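Local coordinates for protein lipoteichoic acid primase (Listeria monocytogenes, PDB 4UOP) that is the extracellular catalytic domain of a sulfatase-family protein and holds a magnesium ion, at residues B[391-394]-B[395-399]; B[227-231]-B[232-236]; B[87-90]-B[91-95]. All blocks are in the same frame, centred on the assembly; numbering follows the deposited sequence.

Contact 1. Residues B[391-394]-B[395-399]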
loop_
_atom_site.group_PDB
_atom_site.type_symbol
_atom_site.label_atom_id
_atom_site.label_comp_id
_atom_site.label_asym_id
_atom_site.label_seq_id
_atom_site.Cartn_x
_atom_site.Cartn_y
_atom_site.Cartn_z
ATOM N N PRO B 391 -14.501 3.518 -10.506
ATOM C CA PRO B 391 -14.921 4.898 -10.247
ATOM C C PRO B 391 -13.792 5.879 -10.466
ATOM O O PRO B 391 -12.632 5.472 -10.657
ATOM C CB PRO B 391 -15.317 4.864 -8.775
ATOM C CG PRO B 391 -14.431 3.816 -8.189
ATOM C CD PRO B 391 -14.281 2.769 -9.260
ATOM N N ASP B 392 -14.135 7.162 -10.461
ATOM C CA ASP B 392 -13.139 8.228 -10.506
ATOM C C ASP B 392 -13.382 9.131 -9.280
ATOM O O ASP B 392 -13.244 8.661 -8.151
ATOM C CB ASP B 392 -13.209 8.970 -11.848
ATOM C CG ASP B 392 -11.962 9.788 -12.130
ATOM O OD1 ASP B 392 -11.128 9.955 -11.213
ATOM O OD2 ASP B 392 -11.807 10.256 -13.277
ATOM N N GLU B 393 -13.761 10.396 -9.474
ATOM C CA GLU B 393 -14.052 11.286 -8.341
ATOM C C GLU B 393 -15.325 10.845 -7.637
ATOM O O GLU B 393 -15.508 11.094 -6.453
ATOM C CB GLU B 393 -14.229 12.743 -8.802
ATOM C CG GLU B 393 -13.109 13.287 -9.678
ATOM C CD GLU B 393 -13.431 13.259 -11.164
ATOM O OE1 GLU B 393 -14.553 13.666 -11.545
ATOM O OE2 GLU B 393 -12.555 12.848 -11.956
ATOM N N SER B 394 -16.204 10.199 -8.394
ATOM C CA SER B 394 -17.486 9.739 -7.905
ATOM C C SER B 394 -17.903 8.548 -8.749
ATOM O O SER B 394 -17.224 8.191 -9.713
ATOM C CB SER B 394 -18.534 10.845 -8.061
ATOM O OG SER B 394 -18.808 11.099 -9.433
ATOM N N PHE B 395 -19.023 7.939 -8.396
ATOM C CA PHE B 395 -19.562 6.865 -9.202
ATOM C C PHE B 395 -19.858 7.345 -10.617
ATOM O O PHE B 395 -19.483 6.696 -11.598
ATOM C CB PHE B 395 -20.849 6.307 -8.606
ATOM C CG PHE B 395 -21.552 5.358 -9.525
ATOM C CD1 PHE B 395 -21.035 4.090 -9.740
ATOM C CD2 PHE B 395 -22.688 5.746 -10.227
ATOM C CE1 PHE B 395 -21.657 3.209 -10.603
ATOM C CE2 PHE B 395 -23.312 4.870 -11.100
ATOM C CZ PHE B 395 -22.796 3.598 -11.291
ATOM N N GLU B 396 -20.502 8.506 -10.713
ATOM C CA GLU B 396 -21.040 9.005 -11.979
ATOM C C GLU B 396 -19.952 9.381 -12.978
ATOM O O GLU B 396 -20.183 9.363 -14.183
ATOM C CB GLU B 396 -21.968 10.207 -11.731
ATOM C CG GLU B 396 -23.221 9.879 -10.925
ATOM C CD GLU B 396 -22.979 9.682 -9.427
ATOM O OE1 GLU B 396 -21.853 9.934 -8.932
ATOM O OE2 GLU B 396 -23.927 9.256 -8.730
ATOM N N THR B 397 -18.767 9.724 -12.480
ATOM C CA THR B 397 -17.630 10.088 -13.331
ATOM C C THR B 397 -16.716 8.898 -13.629
ATOM O O THR B 397 -15.675 9.050 -14.280
ATOM C CB THR B 397 -16.789 11.195 -12.677
ATOM O OG1 THR B 397 -16.485 10.828 -11.329
ATOM C CG2 THR B 397 -17.553 12.527 -12.694
ATOM N N GLY B 398 -17.094 7.721 -13.145
ATOM C CA GLY B 398 -16.355 6.495 -13.444
ATOM C C GLY B 398 -16.735 5.935 -14.802
ATOM O O GLY B 398 -17.397 6.607 -15.598
ATOM N N ALA B 399 -16.324 4.697 -15.066
ATOM C CA ALA B 399 -16.531 4.082 -16.363
ATOM C C ALA B 399 -16.684 2.572 -16.242
ATOM O O ALA B 399 -15.910 1.927 -15.537
ATOM C CB ALA B 399 -15.364 4.414 -17.292
#
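Ser-394 and Thr-397 meet inside the loop of a beta hairpin, which joins strands 387-390 and 399-402. The second half of the loop is a type I beta turn from Phe-395 to Gly-398, which leads into strand 399-402 and is closed by Gly-398 N to Phe-395 O at 3.0 Å. Ser-394 OG and Thr-397 OG1 are hydrogen-bonded at 3.0 Å, and either could be the donor. Thr-397 OG1 sits between its own backbone N and carbonyl carbon (chi1 50°), and this turns it back over the chain before it. There it also lies 3.0 Å from Ser-394 N. Glu-396 bends at chi2 (75°), which brings OE1 round to Ser-394 OG at 3.3 Å. That contact is weak, and the serine proton may go to another acceptor. Glu-393 crosses Thr-397 at about a right angle, with its OE1 3.4 Å from the methyl CG2. Asp-392 comes in with its methylene, CB lying 3.5 Å from Thr-397 O. At the neck of the loop the backbones draw close, Pro-391 CA to Gly-398 CA being 3.9 Å. Gly-398 has no side chain to hold them apart. Glu-393 also packs on Ser-159 of the second subunit. Phe-395 points away from residues 391-394, and its ring meets those of Tyr-389 and Phe-418; its O takes a hydrogen bond from Tyr-389 OH. Pro-391 and Phe-395 thus rest on helix 412-433, while Ala-399 pairs with Gln-390 as the strands of the five-stranded antiparallel sheet resume.

Contact 2. Residues B[227-231]-B[232-236]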
loop_
_atom_site.group_PDB
_atom_site.type_symbol
_atom_site.label_atom_id
_atom_site.label_comp_id
_atom_site.label_asym_id
_atom_site.label_seq_id
_atom_site.Cartn_x
_atom_site.Cartn_y
_atom_site.Cartn_z
ATOM N N PHE B 227 13.080 -14.055 -12.322
ATOM C CA PHE B 227 12.889 -15.167 -13.276
ATOM C C PHE B 227 14.209 -15.814 -13.703
ATOM O O PHE B 227 14.332 -16.279 -14.835
ATOM C CB PHE B 227 12.097 -14.707 -14.515
ATOM C CG PHE B 227 10.962 -13.779 -14.194
ATOM C CD1 PHE B 227 9.947 -14.194 -13.363
ATOM C CD2 PHE B 227 10.913 -12.501 -14.708
ATOM C CE1 PHE B 227 8.909 -13.350 -13.036
ATOM C CE2 PHE B 227 9.862 -11.641 -14.387
ATOM C CZ PHE B 227 8.859 -12.071 -13.544
ATOM N N ASP B 228 15.175 -15.845 -12.783
ATOM C CA ASP B 228 16.507 -16.398 -13.059
ATOM C C ASP B 228 16.499 -17.912 -12.943
ATOM O O ASP B 228 16.389 -18.444 -11.847
ATOM C CB ASP B 228 17.534 -15.806 -12.086
ATOM C CG ASP B 228 18.949 -16.297 -12.355
ATOM O OD1 ASP B 228 19.264 -16.662 -13.511
ATOM O OD2 ASP B 228 19.757 -16.303 -11.401
ATOM N N ILE B 229 16.586 -18.589 -14.082
ATOM C CA ILE B 229 16.631 -20.036 -14.132
ATOM C C ILE B 229 18.038 -20.482 -14.576
ATOM O O ILE B 229 18.578 -19.931 -15.529
ATOM C CB ILE B 229 15.605 -20.541 -15.155
ATOM C CG1 ILE B 229 14.174 -20.136 -14.741
ATOM C CG2 ILE B 229 15.717 -22.031 -15.373
ATOM C CD1 ILE B 229 13.703 -20.737 -13.430
ATOM N N PRO B 230 18.632 -21.469 -13.886
ATOM C CA PRO B 230 19.965 -21.927 -14.316
ATOM C C PRO B 230 19.959 -22.341 -15.778
ATOM O O PRO B 230 18.954 -22.857 -16.273
ATOM C CB PRO B 230 20.217 -23.137 -13.422
ATOM C CG PRO B 230 19.467 -22.838 -12.172
ATOM C CD PRO B 230 18.245 -22.058 -12.595
ATOM N N LYS B 231 21.065 -22.093 -16.471
ATOM C CA LYS B 231 21.129 -22.329 -17.910
ATOM C C LYS B 231 20.744 -23.739 -18.323
ATOM O O LYS B 231 20.057 -23.922 -19.325
ATOM C CB LYS B 231 22.523 -21.971 -18.450
ATOM C CG LYS B 231 22.643 -20.491 -18.768
ATOM C CD LYS B 231 24.035 -20.096 -19.246
ATOM C CE LYS B 231 23.960 -18.965 -20.266
ATOM N NZ LYS B 231 23.049 -17.859 -19.872
ATOM N N ASP B 232 21.158 -24.739 -17.552
ATOM C CA ASP B 232 20.875 -26.131 -17.906
ATOM C C ASP B 232 19.399 -26.500 -17.713
ATOM O O ASP B 232 18.969 -27.554 -18.167
ATOM C CB ASP B 232 21.773 -27.107 -17.123
ATOM C CG ASP B 232 21.436 -27.166 -15.630
ATOM O OD1 ASP B 232 21.592 -26.131 -14.932
ATOM O OD2 ASP B 232 21.038 -28.256 -15.149
ATOM N N LYS B 233 18.645 -25.635 -17.037
ATOM C CA LYS B 233 17.206 -25.847 -16.803
ATOM C C LYS B 233 16.314 -25.030 -17.761
ATOM O O LYS B 233 15.089 -25.132 -17.695
ATOM C CB LYS B 233 16.862 -25.485 -15.357
ATOM C CG LYS B 233 17.585 -26.307 -14.294
ATOM C CD LYS B 233 17.119 -27.753 -14.255
ATOM C CE LYS B 233 17.865 -28.592 -13.215
ATOM N NZ LYS B 233 17.938 -27.923 -11.885
ATOM N N GLN B 234 16.920 -24.215 -18.624
ATOM C CA GLN B 234 16.182 -23.438 -19.626
ATOM C C GLN B 234 15.925 -24.294 -20.856
ATOM O O GLN B 234 16.861 -24.730 -21.532
ATOM C CB GLN B 234 16.951 -22.185 -20.018
ATOM C CG GLN B 234 17.102 -21.194 -18.876
ATOM C CD GLN B 234 17.883 -19.965 -19.268
ATOM O OE1 GLN B 234 17.937 -19.597 -20.443
ATOM N NE2 GLN B 234 18.495 -19.322 -18.292
ATOM N N GLU B 235 14.655 -24.550 -21.144
ATOM C CA GLU B 235 14.302 -25.486 -22.207
ATOM C C GLU B 235 13.642 -24.847 -23.416
ATOM O O GLU B 235 13.397 -25.528 -24.411
ATOM C CB GLU B 235 13.408 -26.595 -21.643
ATOM C CG GLU B 235 14.154 -27.554 -20.731
ATOM C CD GLU B 235 13.283 -28.685 -20.215
ATOM O OE1 GLU B 235 12.124 -28.828 -20.667
ATOM O OE2 GLU B 235 13.769 -29.437 -19.343
ATOM N N ILE B 236 13.355 -23.556 -23.344
ATOM C CA ILE B 236 12.779 -22.841 -24.474
ATOM C C ILE B 236 13.898 -22.165 -25.264
ATOM O O ILE B 236 14.676 -21.395 -24.706
ATOM C CB ILE B 236 11.759 -21.784 -23.994
ATOM C CG1 ILE B 236 10.687 -22.434 -23.106
ATOM C CG2 ILE B 236 11.113 -21.065 -25.170
ATOM C CD1 ILE B 236 9.930 -23.574 -23.753
#
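Gln-234 folds its side chain back along Ile-229 and Lys-231, over a short 3-10 turn. The turn lies in the loop between strand 214-219 and helix 246-271 of the sulfatase-family domain. Its backbone bonds span three residues, as in a 3-10 helix. Lys-233 N reaches Pro-230 O at 2.9 Å, and Gln-234 N reaches Lys-231 O at 3.2 Å. The Gln-234 side chain then runs back toward Ile-229. CB lies 3.6 Å from Lys-231 O. CG comes 3.6 Å from Pro-230 O and also packs against the methyl CG2 of Ile-229, at 3.9 Å. Beyond CG the chain is straight (chi2 179°), which carries CD on to the carbonyl of Ile-229. The same Ile-229 methyl serves a second neighbour, touching Lys-233 CB at 3.6 Å. The lysine chain then turns off, and its NZ makes a long, weak ion pair with Asp-185. Ile-229 also packs on Ala-253 of helix 246-271 and on Ile-187 of strand 186-187, and Gln-234 touches Glu-252 of that helix. The side-chain amide of Gln-234 adds a third bond across the turn, from the residue after it to Ile-229, two residues before it. The last link is a nearly straight bond: Gln-234 NE2 to Ile-229 O is 2.8 Å, with 166° at the hydrogen, and the oxygen lies in the plane of the amide.

Contact 3. Residues B[87-90]-B[91-95]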
loop_
_atom_site.group_PDB
_atom_site.type_symbol
_atom_site.label_atom_id
_atom_site.label_comp_id
_atom_site.label_asym_id
_atom_site.label_seq_id
_atom_site.Cartn_x
_atom_site.Cartn_y
_atom_site.Cartn_z
ATOM N N ASP B 87 -2.057 -26.698 -20.029
ATOM C CA ASP B 87 -2.829 -26.896 -21.258
ATOM C C ASP B 87 -3.473 -28.282 -21.273
ATOM O O ASP B 87 -4.633 -28.411 -21.630
ATOM C CB ASP B 87 -1.958 -26.706 -22.495
ATOM C CG ASP B 87 -1.272 -25.337 -22.541
ATOM O OD1 ASP B 87 -1.654 -24.404 -21.784
ATOM O OD2 ASP B 87 -0.335 -25.195 -23.348
ATOM N N GLY B 88 -2.720 -29.301 -20.860
ATOM C CA GLY B 88 -3.204 -30.678 -20.774
ATOM C C GLY B 88 -4.316 -30.856 -19.750
ATOM O O GLY B 88 -5.228 -31.654 -19.957
ATOM N N LEU B 89 -4.259 -30.113 -18.648
ATOM C CA LEU B 89 -5.313 -30.196 -17.615
ATOM C C LEU B 89 -6.678 -29.697 -18.071
ATOM O O LEU B 89 -7.691 -30.072 -17.477
ATOM C CB LEU B 89 -4.922 -29.395 -16.374
ATOM C CG LEU B 89 -3.832 -29.970 -15.485
ATOM C CD1 LEU B 89 -3.461 -28.930 -14.439
ATOM C CD2 LEU B 89 -4.269 -31.270 -14.837
ATOM N N GLN B 90 -6.718 -28.841 -19.087
ATOM C CA GLN B 90 -7.991 -28.299 -19.583
ATOM C C GLN B 90 -9.005 -29.375 -19.968
ATOM O O GLN B 90 -10.201 -29.178 -19.773
ATOM C CB GLN B 90 -7.766 -27.344 -20.755
ATOM C CG GLN B 90 -7.149 -26.025 -20.318
ATOM C CD GLN B 90 -7.004 -24.988 -21.420
ATOM O OE1 GLN B 90 -6.270 -24.023 -21.259
ATOM N NE2 GLN B 90 -7.728 -25.158 -22.516
ATOM N N ASN B 91 -8.530 -30.506 -20.482
ATOM C CA ASN B 91 -9.407 -31.621 -20.859
ATOM C C ASN B 91 -9.955 -32.420 -19.694
ATOM O O ASN B 91 -10.911 -33.169 -19.868
ATOM C CB ASN B 91 -8.673 -32.599 -21.787
ATOM C CG ASN B 91 -8.493 -32.050 -23.183
ATOM O OD1 ASN B 91 -9.286 -31.233 -23.650
ATOM N ND2 ASN B 91 -7.435 -32.491 -23.862
ATOM N N GLU B 92 -9.339 -32.310 -18.522
ATOM C CA GLU B 92 -9.725 -33.159 -17.392
ATOM C C GLU B 92 -10.044 -32.396 -16.105
ATOM O O GLU B 92 -10.145 -33.006 -15.047
ATOM C CB GLU B 92 -8.639 -34.208 -17.130
ATOM C CG GLU B 92 -7.277 -33.650 -16.773
ATOM C CD GLU B 92 -6.255 -34.740 -16.465
ATOM O OE1 GLU B 92 -6.376 -35.429 -15.432
ATOM O OE2 GLU B 92 -5.304 -34.899 -17.252
ATOM N N THR B 93 -10.221 -31.083 -16.191
ATOM C CA THR B 93 -10.560 -30.283 -15.010
ATOM C C THR B 93 -11.684 -29.308 -15.307
ATOM O O THR B 93 -12.075 -29.107 -16.460
ATOM C CB THR B 93 -9.350 -29.434 -14.553
ATOM O OG1 THR B 93 -8.969 -28.553 -15.610
ATOM C CG2 THR B 93 -8.199 -30.305 -14.182
ATOM N N MET B 94 -12.206 -28.702 -14.255
ATOM C CA MET B 94 -12.963 -27.478 -14.395
ATOM C C MET B 94 -11.935 -26.339 -14.282
ATOM O O MET B 94 -11.138 -26.298 -13.334
ATOM C CB MET B 94 -14.023 -27.367 -13.316
ATOM C CG MET B 94 -15.170 -28.363 -13.484
ATOM S SD MET B 94 -16.291 -28.249 -12.085
ATOM C CE MET B 94 -17.517 -29.490 -12.518
ATOM N N TYR B 95 -11.938 -25.449 -15.252
ATOM C CA TYR B 95 -10.963 -24.367 -15.278
ATOM C C TYR B 95 -11.648 -23.079 -15.678
ATOM O O TYR B 95 -12.761 -23.093 -16.218
ATOM C CB TYR B 95 -9.804 -24.712 -16.222
ATOM C CG TYR B 95 -10.190 -24.742 -17.678
ATOM C CD1 TYR B 95 -10.749 -25.878 -18.250
ATOM C CD2 TYR B 95 -10.047 -23.605 -18.469
ATOM C CE1 TYR B 95 -11.125 -25.891 -19.589
ATOM C CE2 TYR B 95 -10.422 -23.599 -19.793
ATOM C CZ TYR B 95 -10.952 -24.744 -20.353
ATOM O OH TYR B 95 -11.313 -24.704 -21.671
#
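Leu-89 O, near the end of helix 84-89, is gripped by two donors. Thr-93 OG1 gives its proton to it at 2.7 Å, and Glu-92 N binds it at 3.0 Å. The two come from opposite faces of the carbonyl plane, so the oxygen is held between them as the chain leaves the helix. Thr-93 points its side chain back at the helix; OG1 sits between its own N and carbonyl carbon (chi1 60°), facing the oxygen. Its methyl CG2 meets Leu-89 CB at 4.0 Å, adding a nonpolar contact beside the polar one. The second half of the contact is Gln-90 laid over one face of the Tyr-95 ring. Gln-90 CG stands above the ring centre, 3.9 Å from the centroid, in a CH-pi contact. Beyond it the extended chain continues across the face, and its amide plane is stacked at 18° to the ring. NE2 ends 3.7 Å from Tyr-95 OH. The other end of the amide is fixed from outside, as Gln-90 OE1 takes hydrogen bonds from Arg-70 NH2 and Asn-74 ND2. Backbone atoms join in: Gln-90 O lies 3.4 Å from Tyr-95 CE1. A pentaethylene glycol, probably from the crystallisation liquor, lies close to the Gln-90 side chain. The turn thus carries helix 84-89 into strand 94-100. Leu-89, Gln-90 and Thr-93 all rest on Phe-320 of strand 319-322. Met-94 makes a backbone hydrogen bond with Leu-321 of that strand, and Thr-93 and Tyr-95 make theirs with Gly-330.

Overall arrangement
All three contacts are local turns, met along the chain in the order 3, 2, 1. Contacts 2 and 3 belong to the sulfatase-family part, with nearest atoms about 10 Å apart. Ile-236 of contact 2 packs on Ile-82, just before the helix of contact 3. Contact 3 leads into strand 94-100 of the large mixed sheet. Strand 277-283 of that sheet runs into Asp-284 and His-285, which bind the magnesium ion with Glu-66 and Thr-108. Phe-227 of contact 2 packs on Ile-287, two residues beyond His-285 in sequence. Contact 1 stands apart, in a hairpin loop of the small antiparallel sheet; its centre is about 45 Å from the centre of contact 2 and about 39 Å from that of contact 3.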